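DNA polymerase sliding clamp C (Sulfolobus tokodaii, PDB 3AIZ) forms, with its partner subunits, a ring around DNA that tethers the polymerase and other DNA-processing proteins during replication. Local coordinates at residues I146-G160 with G191-V203. Numbering follows the deposited sequence.
Sequences IEDIGGDSITFKAEG and GDAESVYGLEYVV. With SO4 (sulfate ion), chain H.
Ile154 and Tyr197 face each other as a hydrogen-bonded pair of strands 153-159 and 193-198, whose short axes run antiparallel at 152°. Ile154 N bonds to Tyr197 O (2.7 Å) and Tyr197 N returns a bond to Ile154 O. The same two-way exchange joins Phe156 to Ser195 and Ala158 to Ala193, and Gly160 N ends the series on the carboxylate oxygen Asp192 OD1 (3.0 Å), on the syn side but tilted out of the carboxylate plane.

Phe156 can be followed outward. Phe156 CB lies near Ser195 O and Tyr197 CE2; CG turns away from the carbonyl carbon (chi1 -79°), and Phe156 CD1 then comes 3.6 Å from Tyr197 CD2. The edge of Tyr197 is directed at the Phe156 face in an offset edge-to-face stack, the planes inclined at 78°. Farther out, Phe156 CE1 meets Val202 CG2 and Phe156 CZ meets Val202 CG1, each at 4.1 Å. Ile217 and Leu225 pack around the same ring, placing it in the layer between this sheet and strands 214-220 and 223-231.

Leu199 joins the two helical ends. Turned opposite its own backbone N, Leu199 CG lies 3.7 Å from Ile154 CG1, the side chains crossing at about a right angle, while Leu199 CD1 reaches Gly151 O and Ile146 CG2. Beyond it, Val203 CG1 lies against Glu147 CB at 3.4 Å.

Among the polar groups, Thr155 OG1 is hydrogen-bonded to Asn168, and Lys157 NZ pairs with Glu159 OE1 (3.4 Å). Lys157 CD comes near Glu194 OE1, the two side chains crossing at a slant. Helix 136-149 leading into an antiparallel sheet edged by strand 193-198 is the arrangement of the C-terminal domain of the PCNA fold.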
ATOM      1  N   ILE C 146      -5.660   6.672  20.780  1.00 42.92           N
ATOM      2  CA  ILE C 146      -5.829   8.070  21.158  1.00 42.73           C
ATOM      3  C   ILE C 146      -4.627   8.897  20.717  1.00 43.68           C
ATOM      4  O   ILE C 146      -4.765  10.064  20.352  1.00 45.05           O
ATOM      5  CB  ILE C 146      -6.047   8.231  22.675  1.00 43.48           C
ATOM      6  CG1 ILE C 146      -7.423   7.690  23.070  1.00 40.77           C
ATOM      7  CG2 ILE C 146      -5.922   9.690  23.086  1.00 40.37           C
ATOM      8  CD1 ILE C 146      -7.766   7.902  24.526  1.00 39.50           C
ATOM      9  N   GLU C 147      -3.447   8.285  20.748  1.00 43.95           N
ATOM     10  CA  GLU C 147      -2.240   8.946  20.265  1.00 45.67           C
ATOM     11  C   GLU C 147      -2.344   9.212  18.767  1.00 50.32           C
ATOM     12  O   GLU C 147      -1.951  10.276  18.289  1.00 50.99           O
ATOM     13  CB  GLU C 147      -1.001   8.101  20.561  1.00 49.44           C
ATOM     14  CG  GLU C 147       0.296   8.722  20.065  1.00 52.32           C
ATOM     15  CD  GLU C 147       1.464   7.757  20.122  1.00 64.83           C
ATOM     16  OE1 GLU C 147       1.325   6.688  20.753  1.00 63.23           O
ATOM     17  OE2 GLU C 147       2.521   8.068  19.533  1.00 74.10           O
ATOM     18  N   ASP C 148      -2.871   8.237  18.031  1.00 46.28           N
ATOM     19  CA  ASP C 148      -3.088   8.394  16.598  1.00 44.48           C
ATOM     20  C   ASP C 148      -4.073   9.524  16.321  1.00 44.25           C
ATOM     21  O   ASP C 148      -3.871  10.324  15.409  1.00 46.49           O
ATOM     22  CB  ASP C 148      -3.585   7.088  15.974  1.00 46.61           C
ATOM     23  CG  ASP C 148      -2.474   6.069  15.787  1.00 59.20           C
ATOM     24  OD1 ASP C 148      -1.288   6.458  15.848  1.00 58.78           O
ATOM     25  OD2 ASP C 148      -2.788   4.878  15.570  1.00 58.83           O
ATOM     26  N   ILE C 149      -5.140   9.582  17.114  1.00 40.88           N
ATOM     27  CA  ILE C 149      -6.119  10.656  16.993  1.00 41.47           C
ATOM     28  C   ILE C 149      -5.439  12.003  17.194  1.00 41.91           C
ATOM     29  O   ILE C 149      -5.648  12.941  16.424  1.00 40.62           O
ATOM     30  CB  ILE C 149      -7.259  10.505  18.019  1.00 41.15           C
ATOM     31  CG1 ILE C 149      -8.084   9.251  17.723  1.00 40.72           C
ATOM     32  CG2 ILE C 149      -8.150  11.736  18.012  1.00 34.03           C
ATOM     33  CD1 ILE C 149      -9.235   9.038  18.681  1.00 35.55           C
ATOM     34  N   GLY C 150      -4.616  12.087  18.232  1.00 42.22           N
ATOM     35  CA  GLY C 150      -3.885  13.303  18.530  1.00 41.13           C
ATOM     36  C   GLY C 150      -4.665  14.233  19.435  1.00 43.18           C
ATOM     37  O   GLY C 150      -5.867  14.060  19.635  1.00 46.63           O
ATOM     38  N   GLY C 151      -3.975  15.226  19.983  1.00 43.01           N
ATOM     39  CA  GLY C 151      -4.602  16.188  20.867  1.00 44.77           C
ATOM     40  C   GLY C 151      -3.646  16.681  21.933  1.00 46.59           C
ATOM     41  O   GLY C 151      -2.540  16.160  22.079  1.00 42.84           O
ATOM     42  N   ASP C 152      -4.079  17.688  22.682  1.00 48.33           N
ATOM     43  CA  ASP C 152      -3.252  18.277  23.725  1.00 48.75           C
ATOM     44  C   ASP C 152      -3.562  17.671  25.088  1.00 48.48           C
ATOM     45  O   ASP C 152      -2.734  17.716  25.998  1.00 49.14           O
ATOM     46  CB  ASP C 152      -3.458  19.792  23.769  1.00 52.16           C
ATOM     47  CG  ASP C 152      -3.085  20.470  22.463  1.00 67.50           C
ATOM     48  OD1 ASP C 152      -2.227  19.929  21.731  1.00 64.55           O
ATOM     49  OD2 ASP C 152      -3.647  21.546  22.170  1.00 73.46           O
ATOM     50  N   SER C 153      -4.752  17.094  25.221  1.00 45.88           N
ATOM     51  CA  SER C 153      -5.205  16.573  26.504  1.00 39.12           C
ATOM     52  C   SER C 153      -6.203  15.429  26.350  1.00 36.89           C
ATOM     53  O   SER C 153      -6.821  15.268  25.299  1.00 40.19           O
ATOM     54  CB  SER C 153      -5.835  17.695  27.330  1.00 44.07           C
ATOM     55  OG  SER C 153      -6.943  18.265  26.651  1.00 41.97           O
ATOM     56  N   ILE C 154      -6.353  14.639  27.406  1.00 33.59           N
ATOM     57  CA  ILE C 154      -7.329  13.558  27.428  1.00 33.69           C
ATOM     58  C   ILE C 154      -8.262  13.725  28.619  1.00 36.65           C
ATOM     59  O   ILE C 154      -7.829  13.632  29.768  1.00 37.44           O
ATOM     60  CB  ILE C 154      -6.652  12.182  27.542  1.00 34.52           C
ATOM     61  CG1 ILE C 154      -5.684  11.959  26.380  1.00 37.54           C
ATOM     62  CG2 ILE C 154      -7.697  11.077  27.590  1.00 31.44           C
ATOM     63  CD1 ILE C 154      -4.990  10.617  26.422  1.00 36.29           C
ATOM     64  N   THR C 155      -9.539  13.974  28.348  1.00 34.52           N
ATOM     65  CA  THR C 155     -10.525  14.080  29.415  1.00 33.71           C
ATOM     66  C   THR C 155     -10.942  12.700  29.906  1.00 33.57           C
ATOM     67  O   THR C 155     -11.489  11.900  29.143  1.00 31.38           O
ATOM     68  CB  THR C 155     -11.784  14.849  28.969  1.00 33.73           C
ATOM     69  OG1 THR C 155     -11.474  16.239  28.822  1.00 36.65           O
ATOM     70  CG2 THR C 155     -12.887  14.699  30.004  1.00 30.89           C
ATOM     71  N   PHE C 156     -10.666  12.423  31.177  1.00 30.43           N
ATOM     72  CA  PHE C 156     -11.141  11.207  31.823  1.00 30.31           C
ATOM     73  C   PHE C 156     -12.446  11.513  32.540  1.00 31.42           C
ATOM     74  O   PHE C 156     -12.470  12.294  33.490  1.00 33.27           O
ATOM     75  CB  PHE C 156     -10.109  10.688  32.825  1.00 29.45           C
ATOM     76  CG  PHE C 156      -8.965   9.944  32.195  1.00 30.96           C
ATOM     77  CD1 PHE C 156      -8.041  10.605  31.402  1.00 29.77           C
ATOM     78  CD2 PHE C 156      -8.803   8.585  32.415  1.00 29.02           C
ATOM     79  CE1 PHE C 156      -6.985   9.923  30.830  1.00 29.18           C
ATOM     80  CE2 PHE C 156      -7.748   7.898  31.845  1.00 28.16           C
ATOM     81  CZ  PHE C 156      -6.838   8.567  31.052  1.00 27.53           C
ATOM     82  N   LYS C 157     -13.533  10.905  32.080  1.00 30.57           N
ATOM     83  CA  LYS C 157     -14.844  11.163  32.662  1.00 35.47           C
ATOM     84  C   LYS C 157     -15.548   9.872  33.060  1.00 33.95           C
ATOM     85  O   LYS C 157     -15.697   8.959  32.249  1.00 33.90           O
ATOM     86  CB  LYS C 157     -15.709  11.967  31.690  1.00 39.73           C
ATOM     87  CG  LYS C 157     -17.086  12.332  32.221  1.00 37.42           C
ATOM     88  CD  LYS C 157     -17.720  13.422  31.372  1.00 42.11           C
ATOM     89  CE  LYS C 157     -19.158  13.692  31.786  1.00 47.90           C
ATOM     90  NZ  LYS C 157     -20.048  12.542  31.465  1.00 52.37           N
ATOM     91  N   ALA C 158     -15.975   9.803  34.315  1.00 33.13           N
ATOM     92  CA  ALA C 158     -16.702   8.645  34.812  1.00 34.92           C
ATOM     93  C   ALA C 158     -18.175   8.986  35.014  1.00 35.93           C
ATOM     94  O   ALA C 158     -18.510   9.950  35.703  1.00 35.51           O
ATOM     95  CB  ALA C 158     -16.084   8.147  36.107  1.00 34.39           C
ATOM     96  N   GLU C 159     -19.050   8.194  34.405  1.00 36.38           N
ATOM     97  CA  GLU C 159     -20.487   8.418  34.508  1.00 38.60           C
ATOM     98  C   GLU C 159     -21.253   7.098  34.518  1.00 38.66           C
ATOM     99  O   GLU C 159     -21.198   6.331  33.555  1.00 38.40           O
ATOM    100  CB  GLU C 159     -20.974   9.300  33.358  1.00 40.48           C
ATOM    101  CG  GLU C 159     -22.447   9.671  33.437  1.00 47.95           C
ATOM    102  CD  GLU C 159     -22.869  10.630  32.337  1.00 57.98           C
ATOM    103  OE1 GLU C 159     -22.579  10.348  31.153  1.00 53.97           O
ATOM    104  OE2 GLU C 159     -23.492  11.664  32.657  1.00 60.21           O
ATOM    105  N   GLY C 160     -21.964   6.839  35.611  1.00 35.68           N
ATOM    106  CA  GLY C 160     -22.755   5.629  35.741  1.00 32.07           C
ATOM    107  C   GLY C 160     -21.903   4.376  35.786  1.00 38.16           C
ATOM    108  O   GLY C 160     -22.360   3.289  35.431  1.00 40.91           O
ATOM    109  N   GLY C 191     -18.075   6.815  42.560  1.00 34.83           N
ATOM    110  CA  GLY C 191     -19.101   7.536  41.832  1.00 35.25           C
ATOM    111  C   GLY C 191     -18.587   8.242  40.595  1.00 39.63           C
ATOM    112  O   GLY C 191     -17.566   7.860  40.026  1.00 38.52           O
ATOM    113  N   ASP C 192     -19.305   9.279  40.180  1.00 41.61           N
ATOM    114  CA  ASP C 192     -18.959  10.025  38.978  1.00 38.73           C
ATOM    115  C   ASP C 192     -17.799  10.983  39.222  1.00 37.39           C
ATOM    116  O   ASP C 192     -17.657  11.542  40.309  1.00 38.46           O
ATOM    117  CB  ASP C 192     -20.178  10.793  38.461  1.00 39.07           C
ATOM    118  CG  ASP C 192     -21.304   9.875  38.018  1.00 45.73           C
ATOM    119  OD1 ASP C 192     -21.046   8.667  37.818  1.00 44.73           O
ATOM    120  OD2 ASP C 192     -22.445  10.361  37.865  1.00 46.05           O
ATOM    121  N   ALA C 193     -16.971  11.167  38.201  1.00 35.39           N
ATOM    122  CA  ALA C 193     -15.835  12.074  38.287  1.00 32.36           C
ATOM    123  C   ALA C 193     -15.400  12.516  36.897  1.00 34.15           C
ATOM    124  O   ALA C 193     -15.729  11.871  35.900  1.00 32.78           O
ATOM    125  CB  ALA C 193     -14.683  11.411  39.018  1.00 36.53           C
ATOM    126  N   GLU C 194     -14.661  13.617  36.832  1.00 33.24           N
ATOM    127  CA  GLU C 194     -14.192  14.142  35.557  1.00 34.14           C
ATOM    128  C   GLU C 194     -13.042  15.125  35.743  1.00 35.18           C
ATOM    129  O   GLU C 194     -13.117  16.039  36.563  1.00 36.80           O
ATOM    130  CB  GLU C 194     -15.339  14.814  34.797  1.00 36.59           C
ATOM    131  CG  GLU C 194     -14.931  15.425  33.465  1.00 39.26           C
ATOM    132  CD  GLU C 194     -16.082  16.125  32.763  1.00 52.10           C
ATOM    133  OE1 GLU C 194     -17.210  16.112  33.303  1.00 55.60           O
ATOM    134  OE2 GLU C 194     -15.860  16.688  31.670  1.00 53.82           O
ATOM    135  N   SER C 195     -11.977  14.924  34.975  1.00 33.82           N
ATOM    136  CA  SER C 195     -10.845  15.840  34.970  1.00 36.04           C
ATOM    137  C   SER C 195     -10.026  15.637  33.703  1.00 34.91           C
ATOM    138  O   SER C 195     -10.177  14.628  33.013  1.00 34.24           O
ATOM    139  CB  SER C 195      -9.974  15.643  36.211  1.00 36.13           C
ATOM    140  OG  SER C 195      -9.505  14.311  36.297  1.00 37.36           O
ATOM    141  N   VAL C 196      -9.161  16.599  33.400  1.00 35.17           N
ATOM    142  CA  VAL C 196      -8.377  16.558  32.172  1.00 36.89           C
ATOM    143  C   VAL C 196      -6.898  16.332  32.465  1.00 37.54           C
ATOM    144  O   VAL C 196      -6.367  16.848  33.446  1.00 42.08           O
ATOM    145  CB  VAL C 196      -8.543  17.860  31.369  1.00 38.36           C
ATOM    146  CG1 VAL C 196      -7.819  17.757  30.037  1.00 37.52           C
ATOM    147  CG2 VAL C 196     -10.016  18.163  31.155  1.00 32.38           C
ATOM    148  N   TYR C 197      -6.237  15.556  31.611  1.00 38.81           N
ATOM    149  CA  TYR C 197      -4.816  15.270  31.780  1.00 37.71           C
ATOM    150  C   TYR C 197      -4.066  15.386  30.458  1.00 38.18           C
ATOM    151  O   TYR C 197      -4.655  15.252  29.387  1.00 39.43           O
ATOM    152  CB  TYR C 197      -4.620  13.874  32.373  1.00 33.69           C
ATOM    153  CG  TYR C 197      -5.347  13.668  33.678  1.00 33.08           C
ATOM    154  CD1 TYR C 197      -4.821  14.145  34.871  1.00 34.25           C
ATOM    155  CD2 TYR C 197      -6.563  13.001  33.719  1.00 31.71           C
ATOM    156  CE1 TYR C 197      -5.486  13.963  36.067  1.00 35.05           C
ATOM    157  CE2 TYR C 197      -7.233  12.812  34.910  1.00 32.33           C
ATOM    158  CZ  TYR C 197      -6.691  13.296  36.080  1.00 32.69           C
ATOM    159  OH  TYR C 197      -7.356  13.109  37.269  1.00 34.63           O
ATOM    160  N   GLY C 198      -2.763  15.639  30.541  1.00 37.59           N
ATOM    161  CA  GLY C 198      -1.933  15.751  29.356  1.00 35.78           C
ATOM    162  C   GLY C 198      -1.952  14.475  28.540  1.00 36.52           C
ATOM    163  O   GLY C 198      -1.760  13.383  29.075  1.00 34.47           O
ATOM    164  N   LEU C 199      -2.183  14.612  27.239  1.00 38.36           N
ATOM    165  CA  LEU C 199      -2.293  13.454  26.360  1.00 38.16           C
ATOM    166  C   LEU C 199      -0.991  12.657  26.289  1.00 35.59           C
ATOM    167  O   LEU C 199      -0.995  11.439  26.460  1.00 35.79           O
ATOM    168  CB  LEU C 199      -2.745  13.884  24.959  1.00 39.82           C
ATOM    169  CG  LEU C 199      -3.028  12.785  23.929  1.00 39.23           C
ATOM    170  CD1 LEU C 199      -4.041  13.263  22.900  1.00 41.45           C
ATOM    171  CD2 LEU C 199      -1.748  12.319  23.252  1.00 34.53           C
ATOM    172  N   GLU C 200       0.119  13.346  26.045  1.00 32.97           N
ATOM    173  CA  GLU C 200       1.406  12.677  25.879  1.00 39.82           C
ATOM    174  C   GLU C 200       1.800  11.833  27.090  1.00 39.06           C
ATOM    175  O   GLU C 200       2.350  10.741  26.941  1.00 36.10           O
ATOM    176  CB  GLU C 200       2.510  13.690  25.558  1.00 43.40           C
ATOM    177  CG  GLU C 200       2.638  14.817  26.568  1.00 51.35           C
ATOM    178  CD  GLU C 200       3.827  15.717  26.286  1.00 56.56           C
ATOM    179  OE1 GLU C 200       3.683  16.952  26.412  1.00 55.16           O
ATOM    180  OE2 GLU C 200       4.904  15.188  25.935  1.00 54.25           O
ATOM    181  N   TYR C 201       1.513  12.339  28.285  1.00 40.12           N
ATOM    182  CA  TYR C 201       1.884  11.646  29.516  1.00 36.58           C
ATOM    183  C   TYR C 201       1.144  10.318  29.681  1.00 36.06           C
ATOM    184  O   TYR C 201       1.728   9.324  30.113  1.00 35.54           O
ATOM    185  CB  TYR C 201       1.653  12.545  30.733  1.00 36.20           C
ATOM    186  CG  TYR C 201       2.337  13.889  30.626  1.00 41.00           C
ATOM    187  CD1 TYR C 201       1.597  15.063  30.559  1.00 38.83           C
ATOM    188  CD2 TYR C 201       3.721  13.984  30.577  1.00 41.79           C
ATOM    189  CE1 TYR C 201       2.218  16.294  30.456  1.00 40.53           C
ATOM    190  CE2 TYR C 201       4.351  15.209  30.473  1.00 41.79           C
ATOM    191  CZ  TYR C 201       3.595  16.361  30.413  1.00 43.84           C
ATOM    192  OH  TYR C 201       4.218  17.583  30.309  1.00 43.33           O
ATOM    193  N   VAL C 202      -0.139  10.303  29.336  1.00 35.29           N
ATOM    194  CA  VAL C 202      -0.927   9.079  29.412  1.00 34.14           C
ATOM    195  C   VAL C 202      -0.477   8.096  28.342  1.00 32.87           C
ATOM    196  O   VAL C 202      -0.198   6.932  28.627  1.00 31.24           O
ATOM    197  CB  VAL C 202      -2.433   9.354  29.232  1.00 33.24           C
ATOM    198  CG1 VAL C 202      -3.205   8.044  29.166  1.00 28.85           C
ATOM    199  CG2 VAL C 202      -2.954  10.231  30.359  1.00 28.42           C
ATOM    200  N   VAL C 203      -0.407   8.581  27.107  1.00 36.02           N
ATOM    201  CA  VAL C 203      -0.027   7.759  25.964  1.00 34.45           C
ATOM    202  C   VAL C 203       1.320   7.064  26.152  1.00 34.96           C
ATOM    203  O   VAL C 203       1.473   5.892  25.810  1.00 36.20           O
ATOM    204  CB  VAL C 203       0.008   8.590  24.669  1.00 36.70           C
ATOM    205  CG1 VAL C 203       0.658   7.798  23.550  1.00 47.08           C
ATOM    206  CG2 VAL C 203      -1.397   9.024  24.283  1.00 36.27           C
TER
HETATM  207  S   SO4 H 248       8.411  16.301  30.232  1.00 56.29           S
HETATM  208  O1  SO4 H 248       7.211  16.908  29.660  1.00 47.51           O
HETATM  209  O2  SO4 H 248       9.530  17.232  30.113  1.00 50.34           O
HETATM  210  O3  SO4 H 248       8.181  15.999  31.641  1.00 45.67           O
HETATM  211  O4  SO4 H 248       8.723  15.065  29.516  1.00 51.17           O